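Local structure of indole-3-acetic acid-amido synthetase GH3.15 (Arabidopsis thaliana, 6E1Q) at residues Thr164-Lys168 and His186-Thr190; Leu142-Phe146 and Ser197-Leu202; Arg89-Leu95 and Leu107-Glu113; Lys295-Ile301 and Leu319-Phe325. The protein joins glutamine, and possibly cysteine, to the auxin precursor indole-3-butyric acid, and glutamine to the herbicide 2,4-DB, using ATP to activate the acid by adenylation. All coordinates share one frame; numbering follows the deposited sequence.

Interaction 1: residues Thr164-Lys168 and His186-Thr190; sequences TSFLK and HAITT. With CFA ((2,4-dichlorophenoxy)acetic acid), chain D.
I188 lies across the aliphatic stem of K168, the two side chains meeting at about a right angle. The CD1 tip of I188 presses on the helix backbone, 3.6 Å from K168 CA, while its other branch, CG2, sits 3.9 Å from K168 CG. That branch can meet the stem because K168 CG is anti to its backbone N (chi1 -171°), which sets the first methylenes against the isoleucine. One turn back, T164 turns its methyl CG2 to the backbone of I188, 4.0 Å from I188 CA, and its OG1 stands 3.1 Å from A187 O; the same hydroxyl hydrogen-bonds to T161. The helix here is 162-172 of the N-terminal GH3 domain, a member of the ANL adenylating clan, and 186-190 belongs to the loop between strand 181-183 and helix 194-207. L167 is directed at this loop, and its CD1 methyl meets A187 CB at 3.8 Å. F166 serves the ligand pocket instead: ligand atom C2' of CFA in chain D lies over one face of the F166 ring, offset toward its rim, with F166 CD2 3.6 Å from C3' of that ligand.

Interaction 2: residues Leu142-Phe146 and Ser197-Leu202; sequences LIFYF and SMYCQL. With CFA ((2,4-dichlorophenoxy)acetic acid), chain C.
The polar part of this contact centres on the amide of Q201, which reaches from helix 194-207 to the backbone beyond strand 140-143. Y145 N gives Q201 OE1 a weak but fairly straight hydrogen bond, 3.4 Å long with 166° at the hydrogen. The NH2 end of the Q201 amide sits between two aromatic edges: Q201 NE2 lies near the ring plane of F144, 3.8 Å from F144 CD1, and near that of F146, 3.3 Å from F146 CD2. The amide plane is almost perpendicular to the F144 ring but only 46° from that of F146. This buried layer packs the helix against the parallel-strand region of the N-terminal GH3 domain, where 140-143 runs between strands 181-183 and 212-217. Among the aromatic contacts, F146 CG lies between its backbone N and carbonyl carbon (chi1 47°), turning the ring toward S197 and M198. S197 CB makes a CH-pi contact over one face, 4.1 Å from the ring centroid, and M198 SD a Met-aromatic contact at the edge. Apolar packing adds L202 CD2, 3.8 Å from F144 CE1. I143 and Y145 point away from the helix and line the pocket of CFA in chain C, with Y145 CD1 3.5 Å from chlorine CL4.

Interaction 3: residues Arg89-Leu95 and Leu107-Glu113; sequences RPISVLL and LIPLTTE
L110 O is gripped twice by one residue: S92 N reaches it at 2.8 Å, in the carbonyl plane, and S92 OG at 3.0 Å from above that plane. The hydroxyl gets there because it sits between its own backbone N and carbonyl carbon (chi1 57°). V93 N adds a weak third bond to the same oxygen, and with S92 and V93 both facing L110 the pair forms a classic beta bulge in the hairpin of strands 91-97 and 105-111. Past the bulge the antiparallel pairing is regular: L95 and I108 exchange both backbone bonds, L95 N to I108 O being 2.8 Å. V93 and L110 lie side by side on one face, V93 CG2 3.9 Å from L110 CB, and L95 CD1 joins them against L110 CD2. The CD1 methyl of I91 packs 3.6 Å from P109 CB. A water bonds T112 N and P90 O, 2.8 Å from each, and T111 OG1 accepts from D114 N, capping helix 112-132. The R89 side chain, whose NH2 bonds to F398 O, is poorly ordered and forms no salt bridge with E113, so the pairing probably rests mainly on backbone and apolar contacts.

Interaction 4: residues Lys295-Ile301 and Leu319-Phe325; sequences KCIESII and LPLTSSF. With CFA ((2,4-dichlorophenoxy)acetic acid), chain C; CFA ((2,4-dichlorophenoxy)acetic acid), chain D.
E298 is held by three hydrogen bonds from the neighbouring strand, and here the contact is tightest. T322 OG1 and S324 OG both reach E298 OE1 at 2.8 Å, arriving from opposite faces of the carboxylate plane, and S324 N meets the syn lone pair of E298 OE2, also at 2.8 Å. A bend at chi2 (76°) curls the glutamate back toward these donors, and the grip on both oxygens fixes the rotation of the carboxylate. Its CG, meanwhile, passes 3.3 Å from ether oxygen O1' of CFA in chain C. The backbones pair in parallel, T322 N to I297 O at 2.8 Å, and I297 lies side by side with L321, pointing the same way, its CD1 also against L319 CB. The margin is looser. K295 turns its side chain away and is partly exposed, its carbonyl touching the P320 ring, while I300, also partly exposed, only skirts S323, whose hydroxyl is bonded to Y348. F325 takes the C5'-C6' side of the dichlorophenyl ring of CFA in chain D over one face, C6' above the ring centre, 3.7 Å from F325 CE2; S324 CB lies over the opposite face. Strand 297-298, helix 309-316 and strand 321-327 make a beta-alpha-beta unit that brings E298 and S299 to the pocket of CFA in chain C, and F325 to the chain D pocket and the substrate and ATP sites.

The two CFA molecules tie three of the contacts together. The CFA of chain C lies between interactions 2 and 4, which do not touch each other, their nearest atoms being about 7 Å apart; the CFA of chain D is likewise shared by interactions 1 and 4, also about 7 Å apart, with F166 and F325 both turned to it. Interactions 1 and 2 meet directly, H186 O lying 3.4 Å from F146 CB, and interaction 1 is nested within the loop that interaction 2 closes. Interaction 3 joins through the helix of interaction 1, with S165 OG 3.5 Å from L95 CD2. Its I108 side chain is about 4 Å from that of E330 in the ATP site.

Interaction 1: residues Thr164-Lys168 and His186-Thr190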
# COMPACT_ATOMS: atom_id res chain seq x y z
N THR A 164 -8.78 -9.12 -3.72
CA THR A 164 -9.95 -9.99 -3.81
C THR A 164 -9.75 -11.05 -4.88
O THR A 164 -10.05 -12.23 -4.66
CB THR A 164 -11.21 -9.19 -4.10
OG1 THR A 164 -11.48 -8.29 -3.02
CG2 THR A 164 -12.38 -10.11 -4.31
N SER A 165 -9.24 -10.65 -6.05
CA SER A 165 -9.01 -11.61 -7.12
C SER A 165 -8.00 -12.67 -6.70
O SER A 165 -8.17 -13.86 -7.00
CB SER A 165 -8.51 -10.88 -8.38
OG SER A 165 -9.52 -10.02 -8.86
N PHE A 166 -6.94 -12.24 -6.00
CA PHE A 166 -5.94 -13.17 -5.51
C PHE A 166 -6.55 -14.16 -4.53
O PHE A 166 -6.41 -15.38 -4.70
CB PHE A 166 -4.80 -12.37 -4.87
CG PHE A 166 -3.61 -13.21 -4.48
CD1 PHE A 166 -2.60 -13.47 -5.40
CD2 PHE A 166 -3.48 -13.70 -3.19
CE1 PHE A 166 -1.49 -14.23 -5.04
CE2 PHE A 166 -2.38 -14.46 -2.82
CZ PHE A 166 -1.39 -14.73 -3.75
N LEU A 167 -7.25 -13.66 -3.51
CA LEU A 167 -7.85 -14.54 -2.51
C LEU A 167 -8.92 -15.44 -3.11
O LEU A 167 -8.95 -16.65 -2.85
CB LEU A 167 -8.45 -13.70 -1.37
CG LEU A 167 -7.41 -12.89 -0.61
CD1 LEU A 167 -8.07 -12.10 0.51
CD2 LEU A 167 -6.33 -13.83 -0.07
N LYS A 168 -9.80 -14.87 -3.92
CA LYS A 168 -10.85 -15.68 -4.54
C LYS A 168 -10.26 -16.82 -5.37
O LYS A 168 -10.81 -17.92 -5.40
CB LYS A 168 -11.75 -14.78 -5.40
CG LYS A 168 -12.99 -15.45 -5.94
CD LYS A 168 -13.73 -14.53 -6.91
CE LYS A 168 -14.64 -15.32 -7.84
NZ LYS A 168 -16.04 -14.81 -7.84
N HIS A 186 -15.80 -11.37 4.32
CA HIS A 186 -16.03 -10.24 3.44
C HIS A 186 -14.78 -9.78 2.70
O HIS A 186 -14.76 -8.66 2.18
CB HIS A 186 -16.63 -9.08 4.23
CG HIS A 186 -17.91 -9.42 4.91
ND1 HIS A 186 -19.04 -9.77 4.22
CD2 HIS A 186 -18.23 -9.47 6.23
CE1 HIS A 186 -20.01 -10.03 5.08
NE2 HIS A 186 -19.55 -9.85 6.30
N ALA A 187 -13.75 -10.62 2.63
CA ALA A 187 -12.65 -10.34 1.71
C ALA A 187 -13.06 -10.57 0.26
O ALA A 187 -12.52 -9.93 -0.65
CB ALA A 187 -11.44 -11.19 2.05
N ILE A 188 -14.00 -11.49 0.02
CA ILE A 188 -14.51 -11.77 -1.32
C ILE A 188 -15.97 -11.32 -1.46
O ILE A 188 -16.31 -10.58 -2.39
CB ILE A 188 -14.35 -13.27 -1.67
CG1 ILE A 188 -12.87 -13.68 -1.55
CG2 ILE A 188 -14.89 -13.56 -3.07
CD1 ILE A 188 -12.66 -15.19 -1.44
N THR A 189 -16.84 -11.75 -0.55
CA THR A 189 -18.24 -11.36 -0.60
C THR A 189 -18.42 -9.97 0.00
O THR A 189 -18.04 -9.72 1.15
CB THR A 189 -19.13 -12.37 0.14
OG1 THR A 189 -18.93 -13.68 -0.41
CG2 THR A 189 -20.61 -11.99 0.00
N THR A 190 -19.02 -9.08 -0.78
CA THR A 190 -19.22 -7.69 -0.39
C THR A 190 -20.09 -7.56 0.87
O THR A 190 -20.98 -8.37 1.13
CB THR A 190 -19.81 -6.94 -1.59
OG1 THR A 190 -18.78 -6.69 -2.56
CG2 THR A 190 -20.51 -5.65 -1.20
C1 CFA D . 1.02 -7.58 -4.13
C2 CFA D . 0.28 -8.27 -2.97
C1' CFA D . -0.19 -10.50 -2.23
C2' CFA D . -1.52 -10.58 -1.83
C3' CFA D . -1.88 -11.45 -0.81
C4' CFA D . -0.92 -12.25 -0.20
C5' CFA D . 0.40 -12.18 -0.62
CL3 CFA D . -2.77 -9.56 -2.60
C6' CFA D . 0.76 -11.31 -1.63
O1 CFA D . 1.99 -8.17 -4.67
O2 CFA D . 0.69 -6.44 -4.54
O1' CFA D . 0.21 -9.64 -3.27
CL4 CFA D . -1.36 -13.38 1.11

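Interaction 2: residues Leu142-Phe146 and Ser197-Leu202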
# COMPACT_ATOMS: atom_id res chain seq x y z
N LEU A 142 -3.68 -14.19 9.59
CA LEU A 142 -4.89 -13.41 9.80
C LEU A 142 -4.76 -12.13 9.00
O LEU A 142 -3.87 -11.31 9.26
CB LEU A 142 -5.08 -13.11 11.29
CG LEU A 142 -6.26 -12.24 11.71
CD1 LEU A 142 -7.60 -12.90 11.33
CD2 LEU A 142 -6.18 -12.01 13.22
N ILE A 143 -5.62 -11.96 8.00
CA ILE A 143 -5.50 -10.88 7.03
C ILE A 143 -6.68 -9.95 7.23
O ILE A 143 -7.84 -10.35 7.10
CB ILE A 143 -5.44 -11.42 5.59
CG1 ILE A 143 -4.09 -12.09 5.33
CG2 ILE A 143 -5.65 -10.31 4.58
CD1 ILE A 143 -4.08 -12.99 4.13
N PHE A 144 -6.38 -8.70 7.57
CA PHE A 144 -7.40 -7.69 7.79
C PHE A 144 -7.67 -7.03 6.46
O PHE A 144 -6.90 -6.21 5.98
CB PHE A 144 -6.96 -6.70 8.86
CG PHE A 144 -6.73 -7.33 10.20
CD1 PHE A 144 -7.79 -7.87 10.91
CD2 PHE A 144 -5.47 -7.42 10.74
CE1 PHE A 144 -7.60 -8.46 12.14
CE2 PHE A 144 -5.27 -8.00 11.97
CZ PHE A 144 -6.35 -8.52 12.67
N TYR A 145 -8.79 -7.41 5.85
CA TYR A 145 -9.12 -6.92 4.53
C TYR A 145 -10.59 -7.18 4.34
O TYR A 145 -11.05 -8.30 4.58
CB TYR A 145 -8.34 -7.64 3.43
CG TYR A 145 -8.61 -7.05 2.06
CD1 TYR A 145 -7.91 -5.93 1.63
CD2 TYR A 145 -9.58 -7.58 1.21
CE1 TYR A 145 -8.15 -5.36 0.40
CE2 TYR A 145 -9.83 -7.01 -0.04
CZ TYR A 145 -9.11 -5.89 -0.43
OH TYR A 145 -9.31 -5.28 -1.65
N PHE A 146 -11.34 -6.18 3.89
CA PHE A 146 -12.68 -6.49 3.44
C PHE A 146 -13.11 -5.49 2.38
O PHE A 146 -12.56 -4.39 2.27
CB PHE A 146 -13.68 -6.57 4.60
CG PHE A 146 -13.60 -5.44 5.58
CD1 PHE A 146 -14.16 -4.20 5.29
CD2 PHE A 146 -13.00 -5.62 6.82
CE1 PHE A 146 -14.11 -3.16 6.21
CE2 PHE A 146 -12.94 -4.58 7.74
CZ PHE A 146 -13.50 -3.35 7.43
N SER A 197 -18.58 -5.90 9.16
CA SER A 197 -17.50 -6.69 8.59
C SER A 197 -16.26 -6.66 9.48
O SER A 197 -15.66 -7.70 9.75
CB SER A 197 -17.18 -6.20 7.18
OG SER A 197 -16.72 -4.86 7.22
N MET A 198 -15.87 -5.47 9.96
CA MET A 198 -14.72 -5.40 10.88
C MET A 198 -15.00 -6.19 12.16
O MET A 198 -14.11 -6.86 12.71
CB MET A 198 -14.40 -3.94 11.20
CG MET A 198 -13.31 -3.79 12.27
SD MET A 198 -11.68 -4.29 11.64
CE MET A 198 -11.22 -2.79 10.75
N TYR A 199 -16.24 -6.14 12.65
CA TYR A 199 -16.59 -6.85 13.88
C TYR A 199 -16.43 -8.36 13.70
O TYR A 199 -15.81 -9.04 14.53
CB TYR A 199 -18.01 -6.47 14.32
CG TYR A 199 -18.43 -7.06 15.67
CD1 TYR A 199 -18.91 -8.36 15.76
CD2 TYR A 199 -18.31 -6.32 16.85
CE1 TYR A 199 -19.29 -8.91 16.99
CE2 TYR A 199 -18.69 -6.86 18.08
CZ TYR A 199 -19.17 -8.15 18.14
OH TYR A 199 -19.55 -8.71 19.35
N CYS A 200 -16.97 -8.91 12.61
CA CYS A 200 -16.93 -10.36 12.44
C CYS A 200 -15.51 -10.85 12.20
O CYS A 200 -15.12 -11.92 12.69
CB CYS A 200 -17.84 -10.79 11.29
SG CYS A 200 -19.59 -10.46 11.64
N GLN A 201 -14.74 -10.09 11.42
CA GLN A 201 -13.36 -10.46 11.13
C GLN A 201 -12.50 -10.47 12.39
O GLN A 201 -11.65 -11.34 12.57
CB GLN A 201 -12.84 -9.50 10.06
CG GLN A 201 -11.42 -9.04 10.16
CD GLN A 201 -10.94 -8.51 8.81
OE1 GLN A 201 -10.71 -9.27 7.87
NE2 GLN A 201 -10.84 -7.18 8.70
N LEU A 202 -12.71 -9.50 13.28
CA LEU A 202 -11.96 -9.49 14.54
C LEU A 202 -12.44 -10.59 15.48
O LEU A 202 -11.64 -11.24 16.16
CB LEU A 202 -12.06 -8.10 15.20
CG LEU A 202 -11.06 -7.04 14.70
CD1 LEU A 202 -11.43 -5.64 15.22
CD2 LEU A 202 -9.64 -7.38 15.14
C1 CFA C . -0.17 -11.72 4.24
C2 CFA C . 0.43 -11.37 2.88
C1' CFA C . -0.76 -9.34 2.51
C2' CFA C . -0.80 -7.96 2.35
C3' CFA C . -2.01 -7.33 2.17
C4' CFA C . -3.16 -8.07 2.15
C5' CFA C . -3.15 -9.43 2.29
CL3 CFA C . 0.66 -6.94 2.39
C6' CFA C . -1.94 -10.06 2.46
O1 CFA C . -0.68 -12.86 4.42
O2 CFA C . -0.18 -10.87 5.15
O1' CFA C . 0.47 -9.98 2.69
CL4 CFA C . -4.70 -7.22 1.92

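Interaction 3: residues Arg89-Leu95 and Leu107-Glu113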
# COMPACT_ATOMS: atom_id res chain seq x y z
N ARG A 89 -5.16 -13.29 -25.04
CA ARG A 89 -5.96 -14.12 -24.15
C ARG A 89 -7.13 -13.33 -23.60
O ARG A 89 -7.08 -12.10 -23.54
CB ARG A 89 -5.09 -14.69 -23.02
CG ARG A 89 -4.21 -15.86 -23.50
CD ARG A 89 -2.91 -16.00 -22.73
NE ARG A 89 -1.99 -14.89 -22.99
CZ ARG A 89 -1.66 -13.97 -22.10
NH1 ARG A 89 -2.16 -14.03 -20.87
NH2 ARG A 89 -0.83 -12.98 -22.42
N PRO A 90 -8.22 -14.00 -23.21
CA PRO A 90 -9.38 -13.28 -22.70
C PRO A 90 -9.05 -12.50 -21.43
O PRO A 90 -8.24 -12.93 -20.60
CB PRO A 90 -10.41 -14.39 -22.44
CG PRO A 90 -9.67 -15.68 -22.56
CD PRO A 90 -8.51 -15.43 -23.45
N ILE A 91 -9.67 -11.33 -21.30
CA ILE A 91 -9.59 -10.55 -20.07
C ILE A 91 -10.59 -11.15 -19.08
O ILE A 91 -11.79 -11.21 -19.36
CB ILE A 91 -9.88 -9.07 -20.32
CG1 ILE A 91 -8.95 -8.50 -21.39
CG2 ILE A 91 -9.85 -8.25 -19.02
CD1 ILE A 91 -7.52 -8.61 -21.05
N SER A 92 -10.11 -11.60 -17.92
CA SER A 92 -11.04 -12.28 -17.03
C SER A 92 -11.66 -11.35 -15.98
O SER A 92 -12.76 -11.63 -15.50
CB SER A 92 -10.37 -13.46 -16.33
OG SER A 92 -9.23 -13.03 -15.64
N VAL A 93 -10.98 -10.25 -15.62
CA VAL A 93 -11.52 -9.25 -14.70
C VAL A 93 -10.85 -7.93 -15.02
O VAL A 93 -9.76 -7.89 -15.58
CB VAL A 93 -11.31 -9.57 -13.19
CG1 VAL A 93 -12.29 -10.59 -12.70
CG2 VAL A 93 -9.85 -9.99 -12.91
N LEU A 94 -11.50 -6.83 -14.64
CA LEU A 94 -10.79 -5.57 -14.51
C LEU A 94 -10.50 -5.28 -13.04
O LEU A 94 -11.38 -5.43 -12.19
CB LEU A 94 -11.53 -4.39 -15.12
CG LEU A 94 -11.96 -4.53 -16.57
CD1 LEU A 94 -12.87 -3.40 -16.99
CD2 LEU A 94 -10.69 -4.56 -17.41
N LEU A 95 -9.28 -4.85 -12.78
CA LEU A 95 -8.85 -4.55 -11.42
C LEU A 95 -9.00 -3.07 -11.13
O LEU A 95 -8.54 -2.23 -11.91
CB LEU A 95 -7.39 -4.98 -11.24
CG LEU A 95 -7.08 -6.47 -11.35
CD1 LEU A 95 -5.59 -6.72 -11.10
CD2 LEU A 95 -7.90 -7.34 -10.40
N LEU A 107 -8.77 1.25 -14.17
CA LEU A 107 -9.26 -0.10 -14.42
C LEU A 107 -8.22 -0.83 -15.26
O LEU A 107 -7.89 -0.40 -16.36
CB LEU A 107 -10.62 -0.06 -15.14
CG LEU A 107 -11.78 0.64 -14.41
CD1 LEU A 107 -13.08 0.44 -15.17
CD2 LEU A 107 -11.93 0.12 -12.96
N ILE A 108 -7.67 -1.90 -14.71
CA ILE A 108 -6.53 -2.58 -15.31
C ILE A 108 -6.93 -4.00 -15.72
O ILE A 108 -7.36 -4.79 -14.88
CB ILE A 108 -5.33 -2.61 -14.35
CG1 ILE A 108 -4.85 -1.17 -14.05
CG2 ILE A 108 -4.19 -3.42 -14.95
CD1 ILE A 108 -4.36 -0.42 -15.27
N PRO A 109 -6.79 -4.37 -16.99
CA PRO A 109 -7.11 -5.74 -17.41
C PRO A 109 -6.21 -6.76 -16.72
O PRO A 109 -5.03 -6.50 -16.47
CB PRO A 109 -6.86 -5.73 -18.92
CG PRO A 109 -6.95 -4.28 -19.31
CD PRO A 109 -6.43 -3.50 -18.13
N LEU A 110 -6.79 -7.93 -16.42
CA LEU A 110 -6.07 -9.08 -15.90
C LEU A 110 -6.54 -10.33 -16.62
O LEU A 110 -7.75 -10.60 -16.68
CB LEU A 110 -6.28 -9.23 -14.38
CG LEU A 110 -5.56 -10.39 -13.69
CD1 LEU A 110 -4.05 -10.21 -13.77
CD2 LEU A 110 -6.01 -10.55 -12.23
N THR A 111 -5.61 -11.08 -17.20
CA THR A 111 -5.93 -12.40 -17.74
C THR A 111 -5.78 -13.48 -16.67
O THR A 111 -5.09 -13.31 -15.66
CB THR A 111 -5.04 -12.73 -18.94
OG1 THR A 111 -3.67 -12.82 -18.52
CG2 THR A 111 -5.14 -11.65 -20.01
N THR A 112 -6.46 -14.60 -16.90
CA THR A 112 -6.45 -15.72 -15.96
C THR A 112 -5.04 -16.29 -15.80
O THR A 112 -4.61 -16.62 -14.68
CB THR A 112 -7.43 -16.80 -16.42
OG1 THR A 112 -8.77 -16.37 -16.17
CG2 THR A 112 -7.19 -18.13 -15.71
N GLU A 113 -4.30 -16.39 -16.90
CA GLU A 113 -2.93 -16.88 -16.86
C GLU A 113 -2.04 -15.95 -16.04
O GLU A 113 -1.26 -16.41 -15.19
CB GLU A 113 -2.38 -17.02 -18.29
CG GLU A 113 -3.06 -18.11 -19.14
CD GLU A 113 -4.41 -17.69 -19.76
OE1 GLU A 113 -4.94 -16.60 -19.42
OE2 GLU A 113 -4.93 -18.46 -20.60
O HOH W 1 -8.04 -15.35 -19.15

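Interaction 4: residues Lys295-Ile301 and Leu319-Phe325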
# COMPACT_ATOMS: atom_id res chain seq x y z
N LYS A 295 4.26 -14.39 14.17
CA LYS A 295 5.69 -14.30 13.94
C LYS A 295 6.10 -13.05 13.16
O LYS A 295 7.28 -12.71 13.16
CB LYS A 295 6.18 -15.55 13.19
CG LYS A 295 5.93 -16.85 13.95
CD LYS A 295 6.57 -16.79 15.33
CE LYS A 295 6.27 -18.04 16.14
NZ LYS A 295 6.62 -17.82 17.57
N CYS A 296 5.16 -12.36 12.53
CA CYS A 296 5.50 -11.13 11.83
C CYS A 296 4.21 -10.41 11.49
O CYS A 296 3.12 -10.97 11.56
CB CYS A 296 6.33 -11.40 10.56
SG CYS A 296 5.39 -12.21 9.28
N ILE A 297 4.36 -9.14 11.12
CA ILE A 297 3.26 -8.28 10.72
C ILE A 297 3.60 -7.80 9.32
O ILE A 297 4.55 -7.03 9.14
CB ILE A 297 3.08 -7.10 11.67
CG1 ILE A 297 2.67 -7.60 13.05
CG2 ILE A 297 2.07 -6.10 11.06
CD1 ILE A 297 2.85 -6.57 14.13
N GLU A 298 2.81 -8.23 8.34
CA GLU A 298 3.10 -8.04 6.93
C GLU A 298 2.19 -6.95 6.38
O GLU A 298 0.96 -7.06 6.47
CB GLU A 298 2.90 -9.35 6.16
CG GLU A 298 2.96 -9.19 4.64
CD GLU A 298 4.39 -9.03 4.11
OE1 GLU A 298 5.31 -9.67 4.65
OE2 GLU A 298 4.60 -8.25 3.16
N SER A 299 2.80 -5.89 5.83
CA SER A 299 2.05 -4.81 5.18
C SER A 299 3.03 -3.90 4.46
O SER A 299 4.25 -3.97 4.68
CB SER A 299 1.24 -3.99 6.18
OG SER A 299 2.12 -3.20 6.99
N ILE A 300 2.49 -3.01 3.63
CA ILE A 300 3.32 -1.99 3.00
C ILE A 300 3.75 -0.98 4.06
O ILE A 300 2.91 -0.39 4.76
CB ILE A 300 2.57 -1.33 1.84
CG1 ILE A 300 2.35 -2.38 0.74
CG2 ILE A 300 3.36 -0.13 1.31
CD1 ILE A 300 1.36 -1.93 -0.32
N ILE A 301 5.07 -0.80 4.21
CA ILE A 301 5.65 0.12 5.17
C ILE A 301 6.61 1.11 4.51
O ILE A 301 7.38 1.77 5.20
CB ILE A 301 6.38 -0.64 6.30
CG1 ILE A 301 7.49 -1.53 5.71
CG2 ILE A 301 5.40 -1.40 7.16
CD1 ILE A 301 8.08 -2.55 6.69
N LEU A 319 7.14 -7.85 17.37
CA LEU A 319 6.92 -8.60 16.14
C LEU A 319 7.55 -7.83 14.99
O LEU A 319 7.33 -6.62 14.86
CB LEU A 319 5.44 -8.82 15.86
CG LEU A 319 4.73 -9.68 16.90
CD1 LEU A 319 3.26 -9.76 16.57
CD2 LEU A 319 5.38 -11.04 16.91
N PRO A 320 8.37 -8.47 14.15
CA PRO A 320 9.01 -7.72 13.07
C PRO A 320 7.97 -7.29 12.04
O PRO A 320 7.06 -8.04 11.69
CB PRO A 320 10.03 -8.72 12.49
CG PRO A 320 9.55 -10.06 12.91
CD PRO A 320 8.82 -9.87 14.21
N LEU A 321 8.08 -6.04 11.61
CA LEU A 321 7.25 -5.55 10.52
C LEU A 321 7.92 -5.95 9.21
O LEU A 321 9.07 -5.57 8.96
CB LEU A 321 7.08 -4.04 10.59
CG LEU A 321 6.76 -3.44 11.96
CD1 LEU A 321 6.59 -1.95 11.82
CD2 LEU A 321 5.51 -4.09 12.55
N THR A 322 7.23 -6.74 8.40
CA THR A 322 7.80 -7.19 7.14
C THR A 322 7.03 -6.59 5.97
O THR A 322 5.83 -6.33 6.05
CB THR A 322 7.82 -8.72 7.04
OG1 THR A 322 6.48 -9.24 7.14
CG2 THR A 322 8.66 -9.31 8.16
N SER A 323 7.75 -6.36 4.87
CA SER A 323 7.16 -5.93 3.61
C SER A 323 7.83 -6.79 2.54
O SER A 323 8.98 -6.55 2.15
CB SER A 323 7.37 -4.43 3.37
OG SER A 323 6.83 -4.03 2.12
N SER A 324 7.11 -7.80 2.08
CA SER A 324 7.69 -8.85 1.26
C SER A 324 7.53 -8.61 -0.24
O SER A 324 8.27 -9.23 -1.02
CB SER A 324 7.05 -10.19 1.60
OG SER A 324 7.36 -10.55 2.92
N PHE A 325 6.58 -7.78 -0.66
CA PHE A 325 6.14 -7.77 -2.04
C PHE A 325 6.11 -6.36 -2.60
O PHE A 325 5.63 -5.43 -1.94
CB PHE A 325 4.75 -8.38 -2.20
CG PHE A 325 4.55 -9.66 -1.43
CD1 PHE A 325 4.96 -10.88 -1.96
CD2 PHE A 325 3.92 -9.65 -0.19
CE1 PHE A 325 4.76 -12.06 -1.27
CE2 PHE A 325 3.71 -10.84 0.51
CZ PHE A 325 4.14 -12.04 -0.04
C1 CFA C . -0.17 -11.72 4.24
C2 CFA C . 0.43 -11.37 2.88
C1' CFA C . -0.76 -9.34 2.51
C2' CFA C . -0.80 -7.96 2.35
C3' CFA C . -2.01 -7.33 2.17
C4' CFA C . -3.16 -8.07 2.15
C5' CFA C . -3.15 -9.43 2.29
CL3 CFA C . 0.66 -6.94 2.39
C6' CFA C . -1.94 -10.06 2.46
O1 CFA C . -0.68 -12.86 4.42
O2 CFA C . -0.18 -10.87 5.15
O1' CFA C . 0.47 -9.98 2.69
CL4 CFA C . -4.70 -7.22 1.92
C1 CFA D . 1.02 -7.58 -4.13
C2 CFA D . 0.28 -8.27 -2.97
C1' CFA D . -0.19 -10.50 -2.23
C2' CFA D . -1.52 -10.58 -1.83
C3' CFA D . -1.88 -11.45 -0.81
C4' CFA D . -0.92 -12.25 -0.20
C5' CFA D . 0.40 -12.18 -0.62
CL3 CFA D . -2.77 -9.56 -2.60
C6' CFA D . 0.76 -11.31 -1.63
O1 CFA D . 1.99 -8.17 -4.67
O2 CFA D . 0.69 -6.44 -4.54
O1' CFA D . 0.21 -9.64 -3.27
CL4 CFA D . -1.36 -13.38 1.11